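Local structure of integral membrane indolylacetylinositol arabinosyltransferase EmbC (Mycolicibacterium smegmatis, 7BVE) at residues Gly745-Ile750 and Arg852-Asp857; Val38-Ala43 and Ala1060-Trp1065; Val615-Phe620 and Gly646-Leu651; Thr950-Val955 and Pro972-Phe977; Gly51-Val56 and Thr188-Pro193. The protein probably transfers arabinose units onto growing arabinan, as an integral membrane glycosyltransferase of mycobacterial cell wall synthesis that binds the drug ethambutol. All coordinates share one frame; numbering follows the deposited sequence.

Contact 1. Residues Gly745-Ile750 and Arg852-Asp857; sequences GMLTPI and RLPDRD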
# COMPACT_ATOMS: atom_id res chain seq x y z
N GLY A 745 -25.89 19.18 -38.34
CA GLY A 745 -26.70 20.24 -37.78
C GLY A 745 -25.97 21.53 -37.48
O GLY A 745 -26.18 22.12 -36.42
N MET A 746 -25.13 21.99 -38.40
CA MET A 746 -24.45 23.28 -38.24
C MET A 746 -25.45 24.41 -38.44
O MET A 746 -26.24 24.39 -39.39
CB MET A 746 -23.30 23.41 -39.23
CG MET A 746 -22.11 22.51 -38.95
SD MET A 746 -21.21 23.01 -37.48
CE MET A 746 -20.06 21.66 -37.31
N LEU A 747 -25.40 25.40 -37.56
CA LEU A 747 -26.32 26.53 -37.66
C LEU A 747 -25.88 27.47 -38.78
O LEU A 747 -24.76 27.40 -39.29
CB LEU A 747 -26.39 27.28 -36.33
CG LEU A 747 -27.03 26.54 -35.16
CD1 LEU A 747 -26.87 27.32 -33.87
CD2 LEU A 747 -28.49 26.28 -35.43
N THR A 748 -26.79 28.35 -39.18
CA THR A 748 -26.43 29.28 -40.23
C THR A 748 -26.31 30.70 -39.68
O THR A 748 -27.04 31.08 -38.76
CB THR A 748 -27.46 29.24 -41.38
OG1 THR A 748 -27.05 30.12 -42.43
CG2 THR A 748 -28.87 29.59 -40.92
N PRO A 749 -25.37 31.50 -40.17
CA PRO A 749 -25.24 32.87 -39.70
C PRO A 749 -26.10 33.84 -40.50
O PRO A 749 -26.53 33.56 -41.62
CB PRO A 749 -23.75 33.17 -39.90
CG PRO A 749 -23.38 32.33 -41.06
CD PRO A 749 -24.19 31.08 -40.95
N ILE A 750 -26.33 35.01 -39.90
CA ILE A 750 -27.22 35.99 -40.51
C ILE A 750 -26.46 36.89 -41.49
O ILE A 750 -26.97 37.22 -42.56
CB ILE A 750 -27.92 36.81 -39.41
CG1 ILE A 750 -28.65 35.88 -38.45
CG2 ILE A 750 -28.93 37.78 -40.01
CD1 ILE A 750 -29.70 35.04 -39.11
N ARG A 852 -28.86 31.84 -36.61
CA ARG A 852 -30.29 31.58 -36.58
C ARG A 852 -30.57 30.27 -35.86
O ARG A 852 -29.89 29.26 -36.05
CB ARG A 852 -30.82 31.50 -38.01
CG ARG A 852 -32.30 31.29 -38.14
CD ARG A 852 -33.06 32.52 -37.75
NE ARG A 852 -32.87 33.61 -38.70
CZ ARG A 852 -33.23 34.87 -38.47
NH1 ARG A 852 -33.03 35.80 -39.39
NH2 ARG A 852 -33.80 35.19 -37.32
N LEU A 853 -31.61 30.28 -34.99
CA LEU A 853 -32.06 29.09 -34.29
C LEU A 853 -33.23 28.44 -35.03
O LEU A 853 -34.06 29.14 -35.62
CB LEU A 853 -32.48 29.39 -32.85
CG LEU A 853 -31.38 29.64 -31.83
CD1 LEU A 853 -31.99 30.08 -30.54
CD2 LEU A 853 -30.63 28.36 -31.62
N PRO A 854 -33.33 27.11 -35.00
CA PRO A 854 -34.38 26.42 -35.76
C PRO A 854 -35.72 26.46 -35.05
O PRO A 854 -35.89 27.09 -34.01
CB PRO A 854 -33.86 24.98 -35.83
CG PRO A 854 -32.42 25.07 -35.50
CD PRO A 854 -32.32 26.17 -34.52
N ASP A 855 -36.69 25.76 -35.63
CA ASP A 855 -37.97 25.54 -34.99
C ASP A 855 -37.79 24.59 -33.80
O ASP A 855 -36.84 23.82 -33.74
CB ASP A 855 -38.98 24.99 -35.99
CG ASP A 855 -40.42 25.12 -35.52
OD1 ASP A 855 -40.65 25.67 -34.42
OD2 ASP A 855 -41.33 24.67 -36.26
N ARG A 856 -38.72 24.66 -32.86
CA ARG A 856 -38.58 23.94 -31.60
C ARG A 856 -39.14 22.53 -31.64
O ARG A 856 -39.26 21.89 -30.58
CB ARG A 856 -39.24 24.74 -30.47
CG ARG A 856 -38.58 26.09 -30.27
CD ARG A 856 -37.16 25.92 -29.77
NE ARG A 856 -36.53 27.21 -29.48
CZ ARG A 856 -35.28 27.34 -29.06
NH1 ARG A 856 -34.53 26.27 -28.86
NH2 ARG A 856 -34.80 28.55 -28.82
N ASP A 857 -39.47 22.02 -32.82
CA ASP A 857 -39.79 20.61 -33.00
C ASP A 857 -38.75 19.86 -33.81
O ASP A 857 -38.45 18.70 -33.51
CB ASP A 857 -41.17 20.46 -33.66
CG ASP A 857 -41.28 21.22 -34.98
OD1 ASP A 857 -40.35 21.96 -35.35
OD2 ASP A 857 -42.31 21.05 -35.66
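R852 meets the 745-750 segment three ways: through its backbone N-H, its guanidinium and its carbonyl. The N-H donates to T748 O at 2.9 Å, with an angle of 156° at the hydrogen, and it reaches that oxygen nearly head-on to the C=O. Beyond this bond the arginine chain bends at chi2 and chi3, and I750 CD1 lies over one face of the guanidinium, 3.4 Å from R852 NH1 and 3.5 Å from R852 NE. Closer to the backbone, T748 CG2 rests 4.0 Å from R852 CB, the two side chains running alongside and pointing the same way.

Here the irregular edge piece 748-749 is held to R852 chiefly by this one backbone bond, at the surface of an antiparallel sheet of the C-terminal domain, whose family belongs to the galactose-binding-like clan. L747 CD2 meets the R852 carbonyl, 3.4 Å from R852 O, and lies 3.9 Å from P854 CD, the leucine and proline side chains crossing at about a right angle.

Further out, I923 of strand 922-928 packs against both L747 and L853, and P854 leans on I945. Backbone bonds join I750 to W850 and L853 to T921, while D883 forms a long, weak ion pair with the R852 guanidinium.

Contact 2. Residues Val38-Ala43 and Ala1060-Trp1065; sequences VEQTTA and ATRSGW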
# COMPACT_ATOMS: atom_id res chain seq x y z
N VAL A 38 -7.04 -37.97 -28.69
CA VAL A 38 -8.01 -36.99 -29.14
C VAL A 38 -7.93 -36.88 -30.65
O VAL A 38 -7.22 -37.64 -31.31
CB VAL A 38 -7.80 -35.60 -28.50
CG1 VAL A 38 -8.15 -35.63 -27.04
CG2 VAL A 38 -6.38 -35.15 -28.69
N GLU A 39 -8.68 -35.94 -31.22
CA GLU A 39 -8.69 -35.69 -32.66
C GLU A 39 -8.54 -34.20 -32.91
O GLU A 39 -9.50 -33.44 -32.76
CB GLU A 39 -9.97 -36.22 -33.29
CG GLU A 39 -10.06 -37.72 -33.32
CD GLU A 39 -11.36 -38.22 -33.89
OE1 GLU A 39 -12.26 -37.39 -34.13
OE2 GLU A 39 -11.48 -39.44 -34.12
N GLN A 40 -7.35 -33.77 -33.30
CA GLN A 40 -7.10 -32.38 -33.61
C GLN A 40 -7.69 -32.03 -34.98
O GLN A 40 -7.81 -32.88 -35.86
CB GLN A 40 -5.59 -32.11 -33.62
CG GLN A 40 -5.18 -30.65 -33.60
CD GLN A 40 -3.73 -30.45 -33.95
OE1 GLN A 40 -3.04 -31.38 -34.34
NE2 GLN A 40 -3.26 -29.22 -33.83
N THR A 41 -8.09 -30.77 -35.14
CA THR A 41 -8.47 -30.21 -36.43
C THR A 41 -7.33 -29.31 -36.89
O THR A 41 -7.11 -28.24 -36.32
CB THR A 41 -9.78 -29.42 -36.34
OG1 THR A 41 -10.82 -30.29 -35.90
CG2 THR A 41 -10.15 -28.87 -37.70
N THR A 42 -6.61 -29.76 -37.92
CA THR A 42 -5.45 -29.02 -38.41
C THR A 42 -5.88 -27.98 -39.43
O THR A 42 -6.74 -28.24 -40.27
CB THR A 42 -4.45 -29.97 -39.04
OG1 THR A 42 -5.06 -30.64 -40.15
CG2 THR A 42 -3.99 -31.01 -38.04
N ALA A 43 -5.27 -26.80 -39.37
CA ALA A 43 -5.66 -25.67 -40.20
C ALA A 43 -4.42 -24.90 -40.62
O ALA A 43 -3.69 -24.41 -39.76
CB ALA A 43 -6.62 -24.75 -39.46
N ALA A 1060 -6.33 -34.95 -37.65
CA ALA A 1060 -5.20 -35.73 -37.17
C ALA A 1060 -5.50 -36.29 -35.80
O ALA A 1060 -6.04 -35.59 -34.94
CB ALA A 1060 -3.93 -34.89 -37.11
N THR A 1061 -5.14 -37.55 -35.58
CA THR A 1061 -5.29 -38.21 -34.29
C THR A 1061 -4.03 -38.01 -33.47
O THR A 1061 -2.94 -38.41 -33.89
CB THR A 1061 -5.59 -39.70 -34.45
OG1 THR A 1061 -6.84 -39.86 -35.14
CG2 THR A 1061 -5.67 -40.36 -33.10
N ARG A 1062 -4.18 -37.40 -32.31
CA ARG A 1062 -3.08 -37.03 -31.43
C ARG A 1062 -3.15 -37.84 -30.15
O ARG A 1062 -4.15 -38.51 -29.88
CB ARG A 1062 -3.16 -35.53 -31.13
CG ARG A 1062 -3.00 -34.68 -32.36
CD ARG A 1062 -1.57 -34.69 -32.80
NE ARG A 1062 -1.29 -33.77 -33.89
CZ ARG A 1062 -1.08 -34.13 -35.15
NH1 ARG A 1062 -1.06 -35.40 -35.49
NH2 ARG A 1062 -0.84 -33.19 -36.05
N SER A 1063 -2.09 -37.80 -29.37
CA SER A 1063 -2.05 -38.54 -28.12
C SER A 1063 -2.29 -37.59 -26.95
O SER A 1063 -2.63 -36.42 -27.13
CB SER A 1063 -0.72 -39.27 -28.00
OG SER A 1063 0.35 -38.36 -27.88
N GLY A 1064 -2.13 -38.10 -25.74
CA GLY A 1064 -2.42 -37.32 -24.56
C GLY A 1064 -1.27 -36.56 -23.98
O GLY A 1064 -1.45 -35.82 -23.01
N TRP A 1065 -0.07 -36.70 -24.53
CA TRP A 1065 1.10 -35.94 -24.10
C TRP A 1065 1.72 -35.16 -25.25
O TRP A 1065 2.84 -34.66 -25.11
CB TRP A 1065 2.14 -36.87 -23.47
CG TRP A 1065 2.60 -37.95 -24.38
CD1 TRP A 1065 3.64 -37.89 -25.25
CD2 TRP A 1065 2.03 -39.25 -24.53
NE1 TRP A 1065 3.76 -39.07 -25.93
CE2 TRP A 1065 2.78 -39.92 -25.51
CE3 TRP A 1065 0.96 -39.91 -23.92
CZ2 TRP A 1065 2.49 -41.22 -25.89
CZ3 TRP A 1065 0.68 -41.20 -24.31
CH2 TRP A 1065 1.44 -41.84 -25.29
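R1062 lies across Q40, its CG 3.9 Å from Q40 CB and its NE 3.0 Å from Q40 OE1. The amide and guanidinium planes are turned 64° apart. Q40 runs out extended, with CG anti to the backbone N (chi1 -166°), whereas R1062 bends at chi2; A1060 CB lies over one face of the guanidinium, toward the rim. Q40 NE2 donates to the backbone O of T206. T42 CG2 adds an apolar touch at 4.0 Å from A1060 CB, and V38 CG2 meets R1062 CB at 4.1 Å.

Beneath these side chains the backbones form a twisted antiparallel ladder, the short strands at 137° to each other. V38 and R1062 exchange two bonds, each 3.2 Å from N to O and each with the donor above the carbonyl plane; Q40 and A1060 exchange two more, with E39 and T1061 as the non-hydrogen-bonded pair between them. Strand 1056-1062 thereby becomes an outermost strand, within this chain, of a seven-stranded sheet that otherwise belongs to the concanavalin-like N-terminal domain.

Chemically, four backbone bonds tie together parts near the two ends of the chain, while the arginine charge is engaged by a cation-pi contact with W1066.

Contact 3. Residues Val615-Phe620 and Gly646-Leu651; sequences VTALSF and GFTTML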
# COMPACT_ATOMS: atom_id res chain seq x y z
N VAL A 615 -15.52 -1.27 15.67
CA VAL A 615 -15.37 -1.74 14.29
C VAL A 615 -16.41 -1.10 13.37
O VAL A 615 -16.16 -0.93 12.17
CB VAL A 615 -15.40 -3.28 14.20
CG1 VAL A 615 -14.28 -3.89 15.00
CG2 VAL A 615 -16.74 -3.85 14.63
N THR A 616 -17.55 -0.68 13.92
CA THR A 616 -18.51 0.07 13.10
C THR A 616 -17.99 1.47 12.79
O THR A 616 -18.22 1.99 11.70
CB THR A 616 -19.85 0.11 13.81
OG1 THR A 616 -20.23 -1.23 14.16
CG2 THR A 616 -20.92 0.66 12.91
N ALA A 617 -17.26 2.08 13.73
CA ALA A 617 -16.59 3.35 13.47
C ALA A 617 -15.50 3.19 12.42
O ALA A 617 -15.31 4.08 11.58
CB ALA A 617 -15.98 3.90 14.75
N LEU A 618 -14.77 2.08 12.46
CA LEU A 618 -13.69 1.87 11.51
C LEU A 618 -14.21 1.56 10.11
O LEU A 618 -13.52 1.81 9.12
CB LEU A 618 -12.78 0.75 12.02
CG LEU A 618 -11.50 0.41 11.29
CD1 LEU A 618 -10.58 1.60 11.27
CD2 LEU A 618 -10.83 -0.75 11.98
N SER A 619 -15.45 1.06 10.00
CA SER A 619 -16.03 0.78 8.69
C SER A 619 -16.37 2.04 7.91
O SER A 619 -16.20 2.06 6.69
CB SER A 619 -17.28 -0.06 8.85
OG SER A 619 -16.96 -1.28 9.49
N PHE A 620 -16.86 3.10 8.57
CA PHE A 620 -17.34 4.31 7.91
C PHE A 620 -16.24 5.30 7.55
O PHE A 620 -16.55 6.45 7.24
CB PHE A 620 -18.37 5.02 8.77
CG PHE A 620 -19.74 4.46 8.66
CD1 PHE A 620 -20.54 4.80 7.59
CD2 PHE A 620 -20.24 3.61 9.62
CE1 PHE A 620 -21.81 4.30 7.47
CE2 PHE A 620 -21.51 3.10 9.50
CZ PHE A 620 -22.29 3.45 8.42
N GLY A 646 -19.31 13.72 10.69
CA GLY A 646 -18.67 12.50 10.28
C GLY A 646 -19.21 11.36 11.11
O GLY A 646 -19.33 11.50 12.32
N PHE A 647 -19.57 10.24 10.48
CA PHE A 647 -20.15 9.15 11.24
C PHE A 647 -19.08 8.44 12.07
O PHE A 647 -19.38 7.89 13.14
CB PHE A 647 -20.83 8.15 10.31
CG PHE A 647 -22.10 8.65 9.68
CD1 PHE A 647 -22.73 9.80 10.13
CD2 PHE A 647 -22.68 7.96 8.64
CE1 PHE A 647 -23.88 10.25 9.54
CE2 PHE A 647 -23.83 8.40 8.05
CZ PHE A 647 -24.43 9.55 8.50
N THR A 648 -17.83 8.48 11.61
CA THR A 648 -16.77 7.76 12.28
C THR A 648 -16.37 8.42 13.59
O THR A 648 -16.08 7.73 14.58
CB THR A 648 -15.59 7.59 11.31
OG1 THR A 648 -14.52 6.90 11.96
CG2 THR A 648 -15.10 8.90 10.76
N THR A 649 -16.45 9.75 13.68
CA THR A 649 -16.12 10.43 14.93
C THR A 649 -17.24 10.28 15.95
O THR A 649 -16.98 10.14 17.15
CB THR A 649 -15.83 11.90 14.68
OG1 THR A 649 -17.03 12.54 14.22
CG2 THR A 649 -14.77 12.05 13.62
N MET A 650 -18.49 10.28 15.49
CA MET A 650 -19.62 10.05 16.38
C MET A 650 -19.60 8.64 16.95
O MET A 650 -19.83 8.44 18.15
CB MET A 650 -20.92 10.29 15.61
CG MET A 650 -21.11 11.70 15.11
SD MET A 650 -22.58 11.82 14.09
CE MET A 650 -22.49 13.51 13.52
N LEU A 651 -19.30 7.65 16.11
CA LEU A 651 -19.24 6.28 16.60
C LEU A 651 -18.02 6.05 17.48
O LEU A 651 -18.09 5.25 18.43
CB LEU A 651 -19.27 5.31 15.42
CG LEU A 651 -20.60 5.20 14.68
CD1 LEU A 651 -20.41 4.49 13.38
CD2 LEU A 651 -21.60 4.45 15.52
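T648 turns OG1 anti to its own backbone N (chi1 179°), which carries the hydroxyl across to A617. There it donates to A617 O at 3.0 Å, arriving from above the carbonyl plane. It thus grips a carbonyl in the last turn of one helix from the first turn of the next.

The phenylalanines make a T-shaped pair: the edge of F647 addresses the face of F620, with planes at 84° and centroids 5.7 Å apart. The leading atom is F647 CD2, 3.9 Å from F620 CE1, and F647 CB stands over the same F620 ring. L651 continues the packing one turn on. Its CB packs 3.6 Å from A617 CB, where the small alanine lets the backbones draw near, and its CD1 reaches both F620 CD2, at 3.9 Å, and T616 CG2.

The short helical segments run antiparallel at 167°, with axes 8.1 Å apart; they belong to two consecutive helices, both predicted to span the membrane, joined by the long connection 620-646. P641 of that connection lies against both aromatic rings. On another side, helix 517-539 packs on T616 through F521, while W498 of a second subunit touches A617 and T648, so this helix pair also lines the interface between two copies of the protein.

Contact 4. Residues Thr950-Val955 and Pro972-Phe977; sequences TLQEVV and PCQRPF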
# COMPACT_ATOMS: atom_id res chain seq x y z
N THR A 950 -30.07 6.47 -31.29
CA THR A 950 -29.59 5.67 -30.17
C THR A 950 -28.49 4.73 -30.63
O THR A 950 -28.29 4.49 -31.82
CB THR A 950 -30.73 4.87 -29.54
OG1 THR A 950 -31.30 3.99 -30.51
CG2 THR A 950 -31.81 5.80 -29.06
N LEU A 951 -27.74 4.21 -29.66
CA LEU A 951 -26.64 3.31 -29.97
C LEU A 951 -27.12 1.95 -30.44
O LEU A 951 -26.39 1.25 -31.14
CB LEU A 951 -25.72 3.17 -28.75
CG LEU A 951 -24.39 2.42 -28.76
CD1 LEU A 951 -23.44 3.12 -27.84
CD2 LEU A 951 -24.56 1.00 -28.28
N GLN A 952 -28.34 1.55 -30.09
CA GLN A 952 -28.89 0.29 -30.57
C GLN A 952 -29.27 0.36 -32.04
O GLN A 952 -29.24 -0.66 -32.73
CB GLN A 952 -30.10 -0.09 -29.70
CG GLN A 952 -30.77 -1.42 -29.98
CD GLN A 952 -29.87 -2.61 -29.74
OE1 GLN A 952 -29.02 -2.61 -28.86
NE2 GLN A 952 -30.08 -3.67 -30.52
N GLU A 953 -29.59 1.55 -32.55
CA GLU A 953 -29.91 1.71 -33.96
C GLU A 953 -28.68 1.94 -34.82
O GLU A 953 -28.72 1.64 -36.02
CB GLU A 953 -30.87 2.87 -34.15
CG GLU A 953 -32.20 2.64 -33.51
CD GLU A 953 -33.13 3.82 -33.69
OE1 GLU A 953 -32.69 4.84 -34.24
OE2 GLU A 953 -34.30 3.72 -33.27
N VAL A 954 -27.60 2.47 -34.26
CA VAL A 954 -26.36 2.68 -34.99
C VAL A 954 -25.53 1.41 -34.95
O VAL A 954 -25.23 0.82 -35.99
CB VAL A 954 -25.59 3.87 -34.39
CG1 VAL A 954 -24.26 4.02 -35.07
CG2 VAL A 954 -26.40 5.13 -34.54
N VAL A 955 -25.15 0.98 -33.75
CA VAL A 955 -24.46 -0.28 -33.53
C VAL A 955 -25.54 -1.33 -33.32
O VAL A 955 -26.13 -1.42 -32.25
CB VAL A 955 -23.54 -0.19 -32.31
CG1 VAL A 955 -22.76 -1.46 -32.14
CG2 VAL A 955 -22.67 1.02 -32.39
N PRO A 972 -25.96 -5.84 -23.30
CA PRO A 972 -26.16 -7.27 -23.53
C PRO A 972 -26.72 -7.64 -24.89
O PRO A 972 -26.68 -8.83 -25.24
CB PRO A 972 -27.16 -7.63 -22.43
CG PRO A 972 -28.00 -6.46 -22.33
CD PRO A 972 -27.13 -5.27 -22.60
N CYS A 973 -27.20 -6.66 -25.65
CA CYS A 973 -27.79 -6.92 -26.99
C CYS A 973 -26.71 -6.94 -28.08
O CYS A 973 -26.95 -7.54 -29.14
CB CYS A 973 -28.84 -5.87 -27.34
SG CYS A 973 -30.49 -6.26 -26.70
N GLN A 974 -25.56 -6.31 -27.81
CA GLN A 974 -24.46 -6.24 -28.76
C GLN A 974 -23.56 -7.46 -28.64
O GLN A 974 -23.22 -7.88 -27.53
CB GLN A 974 -23.64 -4.97 -28.55
CG GLN A 974 -24.25 -3.75 -29.20
CD GLN A 974 -25.39 -3.17 -28.42
OE1 GLN A 974 -25.48 -3.33 -27.21
NE2 GLN A 974 -26.31 -2.53 -29.12
N ARG A 975 -23.16 -8.02 -29.79
CA ARG A 975 -22.48 -9.29 -29.69
C ARG A 975 -20.97 -9.14 -29.87
O ARG A 975 -20.52 -8.31 -30.67
CB ARG A 975 -23.02 -10.31 -30.70
CG ARG A 975 -22.74 -10.05 -32.15
CD ARG A 975 -23.14 -11.25 -32.96
NE ARG A 975 -22.83 -11.11 -34.37
CZ ARG A 975 -21.67 -11.45 -34.92
NH1 ARG A 975 -21.47 -11.29 -36.21
NH2 ARG A 975 -20.71 -11.95 -34.16
N PRO A 976 -20.17 -9.89 -29.13
CA PRO A 976 -18.72 -9.82 -29.30
C PRO A 976 -18.27 -10.59 -30.53
O PRO A 976 -19.03 -11.33 -31.14
CB PRO A 976 -18.20 -10.46 -28.02
CG PRO A 976 -19.26 -11.39 -27.62
CD PRO A 976 -20.54 -10.76 -28.00
N PHE A 977 -17.01 -10.41 -30.88
CA PHE A 977 -16.48 -11.06 -32.07
C PHE A 977 -16.04 -12.49 -31.74
O PHE A 977 -15.65 -12.81 -30.62
CB PHE A 977 -15.35 -10.24 -32.69
CG PHE A 977 -14.15 -10.07 -31.80
CD1 PHE A 977 -14.08 -9.03 -30.91
CD2 PHE A 977 -13.06 -10.91 -31.91
CE1 PHE A 977 -12.98 -8.86 -30.11
CE2 PHE A 977 -11.96 -10.75 -31.11
CZ PHE A 977 -11.92 -9.72 -30.21
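The Q974 side-chain nitrogen is gripped by two oxygens of the opposite segment. Q974 NE2 donates to Q952 OE1 at 2.7 Å, a bent bond of 130° at the hydrogen, and more weakly to V955 O at 3.3 Å along a much straighter line. The first acceptor is met from above its amide plane, 47° out of it, and the two amide planes are turned 56° against each other, so the glutamines meet obliquely and not as a flat amide pair.

Both side chains bend at chi2 to get there. Q952 places CG anti to the backbone N before turning, and its own amide nitrogen is held by S957 OG, which helps fix which way its oxygen faces. Apolar atoms close round this pair of bonds: V955 CG1 lies 4.0 Å from Q974 CG, the side chains crossing at about a right angle, and L951 CD2 stands 4.0 Å from Q974 NE2. C973 CB also approaches Q952 OE1, at 3.6 Å.

Backbone oxygens on the loop side are tied down as well, with Q974 O bonded to R288 of helix 281-293. C973 is in a disulfide with C730, so the loop is anchored covalently beside the Q974-Q952 bond. What results is a buried join in the C-terminal domain, in which the Q974 amide links the short helix 951-954 and V955 to the disulfide-bearing loop 972-977.

Contact 5. Residues Gly51-Val56 and Thr188-Pro193; sequences GVWQSV and TDLSGP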
# COMPACT_ATOMS: atom_id res chain seq x y z
N GLY A 51 -4.89 -16.98 -57.33
CA GLY A 51 -3.86 -16.80 -58.33
C GLY A 51 -3.55 -15.36 -58.68
O GLY A 51 -2.94 -15.10 -59.72
N VAL A 52 -3.96 -14.41 -57.84
CA VAL A 52 -3.69 -13.00 -58.06
C VAL A 52 -3.12 -12.39 -56.79
O VAL A 52 -3.29 -12.92 -55.69
CB VAL A 52 -4.95 -12.21 -58.50
CG1 VAL A 52 -5.41 -12.65 -59.87
CG2 VAL A 52 -6.06 -12.40 -57.49
N TRP A 53 -2.43 -11.27 -56.96
CA TRP A 53 -1.92 -10.50 -55.84
C TRP A 53 -3.08 -9.83 -55.12
O TRP A 53 -3.59 -8.80 -55.57
CB TRP A 53 -0.93 -9.44 -56.32
CG TRP A 53 0.32 -9.98 -56.88
CD1 TRP A 53 0.59 -10.21 -58.19
CD2 TRP A 53 1.50 -10.30 -56.16
NE1 TRP A 53 1.86 -10.69 -58.33
CE2 TRP A 53 2.44 -10.75 -57.09
CE3 TRP A 53 1.84 -10.27 -54.81
CZ2 TRP A 53 3.71 -11.16 -56.72
CZ3 TRP A 53 3.10 -10.67 -54.44
CH2 TRP A 53 4.03 -11.11 -55.39
N GLN A 54 -3.50 -10.40 -54.00
CA GLN A 54 -4.64 -9.88 -53.25
C GLN A 54 -4.35 -10.06 -51.78
O GLN A 54 -4.03 -11.17 -51.35
CB GLN A 54 -5.92 -10.60 -53.65
CG GLN A 54 -7.19 -10.11 -52.95
CD GLN A 54 -7.57 -8.70 -53.35
OE1 GLN A 54 -7.45 -8.32 -54.51
NE2 GLN A 54 -8.05 -7.93 -52.39
N SER A 55 -4.44 -8.98 -51.01
CA SER A 55 -4.23 -9.07 -49.58
C SER A 55 -5.39 -9.78 -48.91
O SER A 55 -6.55 -9.60 -49.29
CB SER A 55 -4.07 -7.67 -49.00
OG SER A 55 -3.00 -7.00 -49.62
N VAL A 56 -5.08 -10.61 -47.92
CA VAL A 56 -6.10 -11.30 -47.15
C VAL A 56 -6.00 -10.83 -45.72
O VAL A 56 -5.16 -10.00 -45.38
CB VAL A 56 -5.98 -12.83 -47.25
CG1 VAL A 56 -6.11 -13.28 -48.68
CG2 VAL A 56 -4.68 -13.29 -46.66
N THR A 188 0.18 -6.92 -49.23
CA THR A 188 1.10 -6.69 -50.33
C THR A 188 0.76 -5.36 -50.99
O THR A 188 -0.24 -4.71 -50.65
CB THR A 188 1.05 -7.83 -51.34
OG1 THR A 188 2.03 -7.60 -52.35
CG2 THR A 188 -0.30 -7.89 -51.98
N ASP A 189 1.59 -4.95 -51.95
CA ASP A 189 1.35 -3.74 -52.73
C ASP A 189 1.39 -3.98 -54.23
O ASP A 189 1.63 -3.03 -54.98
CB ASP A 189 2.36 -2.64 -52.40
CG ASP A 189 2.09 -1.99 -51.06
OD1 ASP A 189 0.96 -2.09 -50.57
OD2 ASP A 189 3.01 -1.33 -50.53
N LEU A 190 1.18 -5.20 -54.70
CA LEU A 190 1.13 -5.46 -56.13
C LEU A 190 -0.30 -5.76 -56.54
O LEU A 190 -1.20 -5.91 -55.71
CB LEU A 190 2.06 -6.60 -56.49
CG LEU A 190 3.54 -6.39 -56.17
CD1 LEU A 190 4.33 -7.60 -56.57
CD2 LEU A 190 4.05 -5.16 -56.85
N SER A 191 -0.52 -5.85 -57.86
CA SER A 191 -1.88 -6.03 -58.35
C SER A 191 -2.04 -7.00 -59.51
O SER A 191 -3.18 -7.25 -59.91
CB SER A 191 -2.45 -4.67 -58.78
OG SER A 191 -1.75 -4.16 -59.90
N GLY A 192 -0.97 -7.57 -60.05
CA GLY A 192 -1.08 -8.38 -61.24
C GLY A 192 -1.54 -9.80 -60.98
O GLY A 192 -2.03 -10.14 -59.89
N PRO A 193 -1.44 -10.66 -61.99
CA PRO A 193 -1.55 -12.10 -61.76
C PRO A 193 -0.25 -12.64 -61.17
O PRO A 193 0.84 -12.29 -61.63
CB PRO A 193 -1.81 -12.67 -63.16
CG PRO A 193 -2.32 -11.52 -63.94
CD PRO A 193 -1.60 -10.33 -63.41
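W53 dominates this contact, its indole laid against the 188-193 loop from L190 to P193. L190 CD1 sits over the six-membered ring in a CH-pi contact, 3.6 Å from its centroid and only 9° off the normal; the two side chains run alongside, pointing the same way, so L190 CB follows the five-membered end at 3.8 Å from W53 CG. At the ring edge, near its plane, G192 O lies 3.1 Å from W53 CD1. The same carbonyl accepts W53 N at 3.2 Å in a nearly straight bond (176°), so G192 O lies close to both the backbone and the ring of the tryptophan.

T188 works near the benzo end: its OG1 is 3.6 Å from W53 CE3, the side chains crossing at about a right angle. That hydroxyl is hydrogen-bonded to L91 O, and with OG1 anti to the backbone N (chi1 -176°) it turns toward the indole. L91 packs on both W53 and L190 from strand 90-93. Farther along, S55 OG accepts the backbone N of T188 at 3.2 Å, with S55 OG also near T188 CG2.

These are two loops of the concanavalin-like domain, with a single bridge between V52 and P193. One backbone bond, W53 N to G192 O, and one serine hydroxyl, S55 OG taking T188 N, fix their spacing, while L190 over one face of the indole supplies the apolar grip.

Contact 2 closes the longest loop, and the other four lie nested inside it along the chain. Contact 5 lies within the concanavalin-like part and contact 2 joins that part to the C-terminal domain, their nearest atoms about 13 Å apart; contacts 1 and 4 fall within the C-terminal domain range, about 15 Å apart at their nearest atoms. Contact 3 sits in predicted membrane helices, on the opposite side of the chain's centre from contacts 2 and 5; its centre is about 71 Å from that of contact 5. Contact 4 is probably best placed relative to the ethambutol pocket: the loop it closes carries W965, and its segment 972-977 is bonded to R288 of helix 281-293, which also holds Y282 and I283.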